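Local coordinates for protein serpin B3 (PDB 2ZV6) that probably inhibits proteinases through an exposed reactive-site loop, as inhibitory serpins do, at residues Y227-F232 against E288-L293; N260-L265 against N377-F382. One frame throughout, in Å; residues are numbered along the deposited sequence.

The four segments alternate along the chain: 227-232, 260-265, 288-293 and 377-382. The centres of contacts 1 and 2 lie about 19 Å apart and their nearest atoms about 7 Å apart, on the same side of the chain's centre. Contact 1 pairs the chain around the start of strand 229-235 with the beginning of the long strand 287-305. From there strand 240-246 leads to strand 253-259, which pairs with strand 380-384; contact 2 lies beyond the end of this pair, where the loop after 253-259 meets the approach to 380-384. Residues 352-370, absent from the model, span the region expected for the reactive-site loop and precede strand 372-375, which borders contact 1.

Contact 1 (Y227-F232 against E288-L293); sequences YTSFHF and ETRVDL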
ATOM      1  N   TYR A 227       9.576   1.657  26.479  1.00 88.36           N
ATOM      2  CA  TYR A 227       8.620   1.783  27.569  1.00 88.43           C
ATOM      3  C   TYR A 227       8.196   3.244  27.624  1.00 84.27           C
ATOM      4  O   TYR A 227       9.033   4.138  27.739  1.00 81.01           O
ATOM      5  CB  TYR A 227       9.257   1.381  28.903  1.00 93.56           C
ATOM      6  CG  TYR A 227       8.255   1.170  30.018  1.00 97.99           C
ATOM      7  CD1 TYR A 227       8.304   0.027  30.819  1.00100.00           C
ATOM      8  CD2 TYR A 227       7.252   2.109  30.268  1.00 96.24           C
ATOM      9  CE1 TYR A 227       7.375  -0.176  31.839  1.00100.00           C
ATOM     10  CE2 TYR A 227       6.322   1.918  31.281  1.00 98.49           C
ATOM     11  CZ  TYR A 227       6.386   0.775  32.064  1.00100.00           C
ATOM     12  OH  TYR A 227       5.458   0.592  33.065  1.00100.00           O
ATOM     13  N   THR A 228       6.891   3.476  27.536  1.00 83.27           N
ATOM     14  CA  THR A 228       6.339   4.827  27.561  1.00 83.97           C
ATOM     15  C   THR A 228       4.823   4.738  27.440  1.00 85.26           C
ATOM     16  O   THR A 228       4.262   3.643  27.422  1.00 85.92           O
ATOM     17  CB  THR A 228       6.902   5.693  26.392  1.00 81.42           C
ATOM     18  OG1 THR A 228       6.249   6.969  26.371  1.00 77.95           O
ATOM     19  CG2 THR A 228       6.677   5.007  25.059  1.00 82.26           C
ATOM     20  N   SER A 229       4.162   5.888  27.362  1.00 87.77           N
ATOM     21  CA  SER A 229       2.712   5.918  27.250  1.00 87.02           C
ATOM     22  C   SER A 229       2.288   6.005  25.799  1.00 91.03           C
ATOM     23  O   SER A 229       2.757   6.864  25.054  1.00 90.36           O
ATOM     24  CB  SER A 229       2.141   7.112  28.011  1.00 84.43           C
ATOM     25  OG  SER A 229       3.172   7.860  28.624  1.00 82.11           O
ATOM     26  N   PHE A 230       1.392   5.105  25.412  1.00 96.15           N
ATOM     27  CA  PHE A 230       0.867   5.050  24.052  1.00 92.70           C
ATOM     28  C   PHE A 230      -0.648   4.977  24.130  1.00 91.05           C
ATOM     29  O   PHE A 230      -1.221   4.939  25.220  1.00 91.72           O
ATOM     30  CB  PHE A 230       1.367   3.799  23.339  1.00 88.19           C
ATOM     31  CG  PHE A 230       2.753   3.921  22.800  1.00 85.51           C
ATOM     32  CD1 PHE A 230       3.053   4.875  21.839  1.00 84.31           C
ATOM     33  CD2 PHE A 230       3.757   3.067  23.239  1.00 87.01           C
ATOM     34  CE1 PHE A 230       4.336   4.975  21.319  1.00 87.31           C
ATOM     35  CE2 PHE A 230       5.045   3.156  22.725  1.00 88.82           C
ATOM     36  CZ  PHE A 230       5.337   4.113  21.764  1.00 87.08           C
ATOM     37  N   HIS A 231      -1.294   4.959  22.972  1.00 85.94           N
ATOM     38  CA  HIS A 231      -2.740   4.854  22.937  1.00 82.68           C
ATOM     39  C   HIS A 231      -3.061   3.384  22.731  1.00 88.60           C
ATOM     40  O   HIS A 231      -3.201   2.911  21.602  1.00 95.59           O
ATOM     41  CB  HIS A 231      -3.314   5.695  21.804  1.00 75.46           C
ATOM     42  CG  HIS A 231      -4.276   6.742  22.266  1.00 76.13           C
ATOM     43  ND1 HIS A 231      -3.983   8.089  22.230  1.00 77.79           N
ATOM     44  CD2 HIS A 231      -5.532   6.644  22.763  1.00 77.72           C
ATOM     45  CE1 HIS A 231      -5.017   8.776  22.683  1.00 78.39           C
ATOM     46  NE2 HIS A 231      -5.969   7.923  23.014  1.00 84.80           N
ATOM     47  N   PHE A 232      -3.152   2.667  23.844  1.00 91.28           N
ATOM     48  CA  PHE A 232      -3.435   1.239  23.847  1.00 86.82           C
ATOM     49  C   PHE A 232      -4.933   0.946  23.757  1.00 83.81           C
ATOM     50  O   PHE A 232      -5.769   1.835  23.942  1.00 79.64           O
ATOM     51  CB  PHE A 232      -2.851   0.622  25.119  1.00 87.39           C
ATOM     52  CG  PHE A 232      -3.103  -0.850  25.260  1.00 92.59           C
ATOM     53  CD1 PHE A 232      -2.179  -1.777  24.785  1.00 96.16           C
ATOM     54  CD2 PHE A 232      -4.260  -1.314  25.882  1.00 92.75           C
ATOM     55  CE1 PHE A 232      -2.400  -3.150  24.930  1.00 94.76           C
ATOM     56  CE2 PHE A 232      -4.492  -2.682  26.029  1.00 93.38           C
ATOM     57  CZ  PHE A 232      -3.561  -3.601  25.553  1.00 92.71           C
ATOM     58  N   GLU A 288      -4.804   6.093  26.386  1.00 92.13           N
ATOM     59  CA  GLU A 288      -3.386   6.381  26.597  1.00 86.83           C
ATOM     60  C   GLU A 288      -2.855   5.714  27.860  1.00 82.06           C
ATOM     61  O   GLU A 288      -3.073   6.200  28.967  1.00 83.80           O
ATOM     62  CB  GLU A 288      -3.176   7.895  26.673  1.00 84.30           C
ATOM     63  CG  GLU A 288      -1.948   8.319  27.447  1.00 87.93           C
ATOM     64  CD  GLU A 288      -1.035   9.188  26.628  1.00 90.34           C
ATOM     65  OE1 GLU A 288      -1.427  10.338  26.329  1.00 86.24           O
ATOM     66  OE2 GLU A 288       0.070   8.717  26.283  1.00 92.59           O
ATOM     67  N   THR A 289      -2.141   4.609  27.691  1.00 79.31           N
ATOM     68  CA  THR A 289      -1.608   3.886  28.834  1.00 81.13           C
ATOM     69  C   THR A 289      -0.112   3.608  28.741  1.00 82.86           C
ATOM     70  O   THR A 289       0.446   3.491  27.652  1.00 81.62           O
ATOM     71  CB  THR A 289      -2.346   2.540  29.020  1.00 84.43           C
ATOM     72  OG1 THR A 289      -1.825   1.578  28.095  1.00 91.36           O
ATOM     73  CG2 THR A 289      -3.844   2.706  28.781  1.00 78.98           C
ATOM     74  N   ARG A 290       0.529   3.514  29.905  1.00 90.69           N
ATOM     75  CA  ARG A 290       1.958   3.225  29.992  1.00 90.93           C
ATOM     76  C   ARG A 290       2.152   1.849  29.378  1.00 87.07           C
ATOM     77  O   ARG A 290       1.591   0.861  29.851  1.00 88.94           O
ATOM     78  CB  ARG A 290       2.424   3.204  31.457  1.00 96.60           C
ATOM     79  CG  ARG A 290       1.913   4.360  32.319  1.00 99.99           C
ATOM     80  CD  ARG A 290       2.977   4.846  33.295  1.00 99.40           C
ATOM     81  NE  ARG A 290       3.640   6.064  32.828  1.00 97.80           N
ATOM     82  CZ  ARG A 290       4.554   6.098  31.862  1.00 96.91           C
ATOM     83  NH1 ARG A 290       4.927   4.978  31.254  1.00 92.30           N
ATOM     84  NH2 ARG A 290       5.104   7.251  31.508  1.00 98.62           N
ATOM     85  N   VAL A 291       2.940   1.779  28.318  1.00 82.20           N
ATOM     86  CA  VAL A 291       3.155   0.508  27.672  1.00 78.97           C
ATOM     87  C   VAL A 291       4.597   0.259  27.294  1.00 77.54           C
ATOM     88  O   VAL A 291       5.265   1.122  26.731  1.00 77.57           O
ATOM     89  CB  VAL A 291       2.287   0.385  26.415  1.00 81.64           C
ATOM     90  CG1 VAL A 291       2.508  -0.969  25.762  1.00 82.20           C
ATOM     91  CG2 VAL A 291       0.824   0.577  26.779  1.00 79.02           C
ATOM     92  N   ASP A 292       5.073  -0.932  27.625  1.00 77.19           N
ATOM     93  CA  ASP A 292       6.429  -1.322  27.292  1.00 76.82           C
ATOM     94  C   ASP A 292       6.326  -2.044  25.962  1.00 78.13           C
ATOM     95  O   ASP A 292       6.019  -3.233  25.920  1.00 83.31           O
ATOM     96  CB  ASP A 292       6.987  -2.278  28.337  1.00 76.69           C
ATOM     97  CG  ASP A 292       8.115  -3.124  27.796  1.00 77.09           C
ATOM     98  OD1 ASP A 292       8.937  -2.585  27.022  1.00 77.05           O
ATOM     99  OD2 ASP A 292       8.176  -4.325  28.140  1.00 67.13           O
ATOM    100  N   LEU A 293       6.579  -1.331  24.874  1.00 72.95           N
ATOM    101  CA  LEU A 293       6.480  -1.937  23.559  1.00 73.15           C
ATOM    102  C   LEU A 293       7.763  -2.622  23.091  1.00 77.72           C
ATOM    103  O   LEU A 293       8.875  -2.173  23.381  1.00 74.01           O
ATOM    104  CB  LEU A 293       6.029  -0.878  22.545  1.00 71.99           C
ATOM    105  CG  LEU A 293       6.347  -0.987  21.045  1.00 68.22           C
ATOM    106  CD1 LEU A 293       5.953  -2.346  20.457  1.00 39.86           C
ATOM    107  CD2 LEU A 293       5.594   0.137  20.344  1.00 60.97           C
TER
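With CG of Tyr227 anti to the backbone N (chi1 -166°) and CG of Arg290 beside its own (chi1 -45°), the phenol ring and the guanidinium meet across the pair of strands. Arg290 bends at chi2 and chi3, bringing NH1 3.4 Å from Tyr227 CE2, at the ring edge and in its plane; the two flat groups are tilted 36° apart. One face of the same ring lies over Asp292, where CD1 is 3.6 Å from Asp292 CB. On the other side of the strands, Phe230 CE2 packs on Leu293 CD2 at 3.9 Å, and Phe232 CB on Val291 CG2 at 4.0 Å. Four backbone hydrogen bonds join the two antiparallel segments, Thr228 pairing reciprocally with Val291 and Phe230 with Thr289. Arg290 and Asp292 bond by their backbones to Glu372 of strand 372-375, so strand 287-305 is paired on both sides here. Asp292 OD2 is hydrogen-bonded to His294 NE2; the nearby carboxylate of Glu373 might raise its proton affinity, though the histidine bond would counter this. With no side-chain hydrogen bond or salt bridge between the segments, main-chain bonds set the register, with a polar face at the surface and an apolar one packed on Leu243 and Phe374.

Contact 2 (N260-L265 against N377-F382); sequences NEIDGL and NHPFLF
His378 lays its imidazole against the chain at Ile262. Its CG sits between the backbone N and the carbonyl carbon (chi1 69°), which aims the ring at the 260-265 loop. CB touches Ile262 CD1 at 3.4 Å and also meets CG2, the other branch. CG lies under Ile262 CA and near CD1, and at one margin of that face ND1 meets Ile262 CD1 at 3.4 Å. At the other margin of the same face CD2 approaches Ile262 O at 3.5 Å. Farther out, CE1 is 3.5 Å from Asn260 O, which comes in obliquely; NE2 lies 3.6 Å from Glu261 O without bonding to it and is hydrogen-bonded to Pro259 O. The main contact is made over the face: Ile262 CA stands 3.7 Å from the centroid of the His378 ring and only 12° off the normal, a CH-pi interaction, while the carbonyl carbon of Glu261 covers the same face nearer the rim. Two apolar touches continue the packing, Ile262 CG2 on Pro379 CD and Leu265 CD1 on Pro379 CB. No hydrogen bond joins the two segments. The loop thus folds against the approach to strand 380-384, whose Leu381 packs on helix 265-271 and pairs by its backbone with Leu257 of strand 253-259; Phe380 and Phe382 form backbone hydrogen bonds with Phe398 and Gly396 of strand 395-398.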
ATOM      1  N   ASN A 260      -3.031 -12.082  20.695  1.00 69.74           N
ATOM      2  CA  ASN A 260      -2.554 -12.546  21.987  1.00 69.66           C
ATOM      3  C   ASN A 260      -1.636 -13.772  21.885  1.00 73.73           C
ATOM      4  O   ASN A 260      -0.508 -13.746  22.380  1.00 74.55           O
ATOM      5  CB  ASN A 260      -3.757 -12.832  22.895  1.00 69.62           C
ATOM      6  CG  ASN A 260      -4.598 -11.583  23.163  1.00 73.14           C
ATOM      7  OD1 ASN A 260      -4.184 -10.465  22.850  1.00 73.68           O
ATOM      8  ND2 ASN A 260      -5.783 -11.772  23.745  1.00 61.23           N
ATOM      9  N   GLU A 261      -2.106 -14.845  21.253  1.00 76.11           N
ATOM     10  CA  GLU A 261      -1.276 -16.043  21.112  1.00 77.08           C
ATOM     11  C   GLU A 261      -0.604 -16.051  19.745  1.00 71.94           C
ATOM     12  O   GLU A 261      -1.115 -15.463  18.796  1.00 75.09           O
ATOM     13  CB  GLU A 261      -2.115 -17.317  21.290  1.00 85.49           C
ATOM     14  CG  GLU A 261      -2.060 -17.908  22.708  1.00 96.69           C
ATOM     15  CD  GLU A 261      -1.634 -19.376  22.743  1.00100.00           C
ATOM     16  OE1 GLU A 261      -1.889 -20.104  21.755  1.00100.00           O
ATOM     17  OE2 GLU A 261      -1.044 -19.803  23.767  1.00 99.86           O
ATOM     18  N   ILE A 262       0.543 -16.714  19.648  1.00 66.59           N
ATOM     19  CA  ILE A 262       1.286 -16.776  18.393  1.00 71.80           C
ATOM     20  C   ILE A 262       0.392 -16.869  17.156  1.00 76.20           C
ATOM     21  O   ILE A 262       0.442 -16.008  16.268  1.00 75.18           O
ATOM     22  CB  ILE A 262       2.246 -17.971  18.381  1.00 68.98           C
ATOM     23  CG1 ILE A 262       3.063 -17.992  19.679  1.00 73.82           C
ATOM     24  CG2 ILE A 262       3.139 -17.900  17.150  1.00 60.23           C
ATOM     25  CD1 ILE A 262       4.060 -16.846  19.828  1.00 68.88           C
ATOM     26  N   ASP A 263      -0.419 -17.920  17.099  1.00 76.91           N
ATOM     27  CA  ASP A 263      -1.322 -18.118  15.975  1.00 79.98           C
ATOM     28  C   ASP A 263      -2.718 -17.662  16.344  1.00 79.60           C
ATOM     29  O   ASP A 263      -3.672 -18.439  16.302  1.00 84.32           O
ATOM     30  CB  ASP A 263      -1.367 -19.588  15.560  1.00 84.41           C
ATOM     31  CG  ASP A 263      -0.321 -20.422  16.260  1.00 98.79           C
ATOM     32  OD1 ASP A 263       0.873 -20.304  15.897  1.00100.00           O
ATOM     33  OD2 ASP A 263      -0.697 -21.194  17.172  1.00100.00           O
ATOM     34  N   GLY A 264      -2.834 -16.395  16.714  1.00 76.56           N
ATOM     35  CA  GLY A 264      -4.131 -15.866  17.073  1.00 79.64           C
ATOM     36  C   GLY A 264      -4.552 -14.849  16.040  1.00 80.94           C
ATOM     37  O   GLY A 264      -5.601 -14.216  16.160  1.00 80.87           O
ATOM     38  N   LEU A 265      -3.727 -14.701  15.009  1.00 80.97           N
ATOM     39  CA  LEU A 265      -4.012 -13.736  13.960  1.00 81.28           C
ATOM     40  C   LEU A 265      -4.894 -14.283  12.855  1.00 76.90           C
ATOM     41  O   LEU A 265      -5.692 -13.544  12.280  1.00 73.96           O
ATOM     42  CB  LEU A 265      -2.707 -13.198  13.370  1.00 82.01           C
ATOM     43  CG  LEU A 265      -2.372 -13.546  11.926  1.00 74.29           C
ATOM     44  CD1 LEU A 265      -1.402 -12.513  11.389  1.00 74.04           C
ATOM     45  CD2 LEU A 265      -1.781 -14.948  11.859  1.00 76.42           C
ATOM     46  N   ASN A 377       6.863 -10.566  19.131  1.00 72.61           N
ATOM     47  CA  ASN A 377       7.847 -11.606  18.866  1.00 69.59           C
ATOM     48  C   ASN A 377       7.227 -12.605  17.894  1.00 66.34           C
ATOM     49  O   ASN A 377       7.904 -13.505  17.403  1.00 58.86           O
ATOM     50  CB  ASN A 377       8.207 -12.316  20.172  1.00 69.58           C
ATOM     51  CG  ASN A 377       6.981 -12.667  20.989  1.00 72.74           C
ATOM     52  OD1 ASN A 377       6.609 -13.836  21.111  1.00 79.36           O
ATOM     53  ND2 ASN A 377       6.334 -11.649  21.542  1.00 69.41           N
ATOM     54  N   HIS A 378       5.931 -12.450  17.634  1.00 67.88           N
ATOM     55  CA  HIS A 378       5.217 -13.330  16.712  1.00 66.58           C
ATOM     56  C   HIS A 378       4.366 -12.545  15.695  1.00 63.32           C
ATOM     57  O   HIS A 378       4.195 -11.331  15.808  1.00 59.49           O
ATOM     58  CB  HIS A 378       4.349 -14.326  17.494  1.00 62.80           C
ATOM     59  CG  HIS A 378       3.177 -13.706  18.194  1.00 70.40           C
ATOM     60  ND1 HIS A 378       3.098 -13.614  19.568  1.00 69.48           N
ATOM     61  CD2 HIS A 378       2.020 -13.191  17.715  1.00 70.54           C
ATOM     62  CE1 HIS A 378       1.942 -13.068  19.904  1.00 67.92           C
ATOM     63  NE2 HIS A 378       1.268 -12.801  18.798  1.00 65.01           N
ATOM     64  N   PRO A 379       3.846 -13.237  14.667  1.00 58.19           N
ATOM     65  CA  PRO A 379       3.023 -12.616  13.630  1.00 49.00           C
ATOM     66  C   PRO A 379       2.022 -11.606  14.149  1.00 42.29           C
ATOM     67  O   PRO A 379       1.559 -11.696  15.279  1.00 41.81           O
ATOM     68  CB  PRO A 379       2.331 -13.802  12.973  1.00 56.46           C
ATOM     69  CG  PRO A 379       3.306 -14.900  13.108  1.00 61.72           C
ATOM     70  CD  PRO A 379       4.015 -14.680  14.417  1.00 68.54           C
ATOM     71  N   PHE A 380       1.685 -10.654  13.292  1.00 36.54           N
ATOM     72  CA  PHE A 380       0.741  -9.608  13.632  1.00 41.48           C
ATOM     73  C   PHE A 380       0.541  -8.726  12.404  1.00 47.33           C
ATOM     74  O   PHE A 380       1.446  -8.573  11.573  1.00 39.97           O
ATOM     75  CB  PHE A 380       1.301  -8.742  14.760  1.00 48.53           C
ATOM     76  CG  PHE A 380       2.437  -7.855  14.322  1.00 44.90           C
ATOM     77  CD1 PHE A 380       2.183  -6.596  13.772  1.00 41.23           C
ATOM     78  CD2 PHE A 380       3.758  -8.304  14.397  1.00 39.35           C
ATOM     79  CE1 PHE A 380       3.226  -5.800  13.295  1.00 37.18           C
ATOM     80  CE2 PHE A 380       4.810  -7.518  13.925  1.00 35.01           C
ATOM     81  CZ  PHE A 380       4.543  -6.261  13.372  1.00 37.62           C
ATOM     82  N   LEU A 381      -0.638  -8.133  12.290  1.00 47.30           N
ATOM     83  CA  LEU A 381      -0.884  -7.252  11.175  1.00 51.53           C
ATOM     84  C   LEU A 381      -0.847  -5.821  11.687  1.00 58.47           C
ATOM     85  O   LEU A 381      -1.259  -5.546  12.816  1.00 59.32           O
ATOM     86  CB  LEU A 381      -2.226  -7.562  10.525  1.00 57.05           C
ATOM     87  CG  LEU A 381      -3.354  -8.090  11.397  1.00 62.51           C
ATOM     88  CD1 LEU A 381      -4.088  -6.925  12.004  1.00 68.63           C
ATOM     89  CD2 LEU A 381      -4.308  -8.927  10.553  1.00 74.57           C
ATOM     90  N   PHE A 382      -0.329  -4.924  10.850  1.00 62.99           N
ATOM     91  CA  PHE A 382      -0.194  -3.506  11.172  1.00 54.97           C
ATOM     92  C   PHE A 382      -0.633  -2.675   9.980  1.00 49.43           C
ATOM     93  O   PHE A 382      -1.107  -3.205   8.982  1.00 54.08           O
ATOM     94  CB  PHE A 382       1.263  -3.179  11.480  1.00 54.03           C
ATOM     95  CG  PHE A 382       2.160  -3.296  10.292  1.00 53.47           C
ATOM     96  CD1 PHE A 382       2.503  -4.547   9.793  1.00 57.74           C
ATOM     97  CD2 PHE A 382       2.641  -2.161   9.651  1.00 61.81           C
ATOM     98  CE1 PHE A 382       3.312  -4.671   8.670  1.00 63.43           C
ATOM     99  CE2 PHE A 382       3.455  -2.268   8.524  1.00 66.32           C
ATOM    100  CZ  PHE A 382       3.791  -3.530   8.031  1.00 62.05           C
TER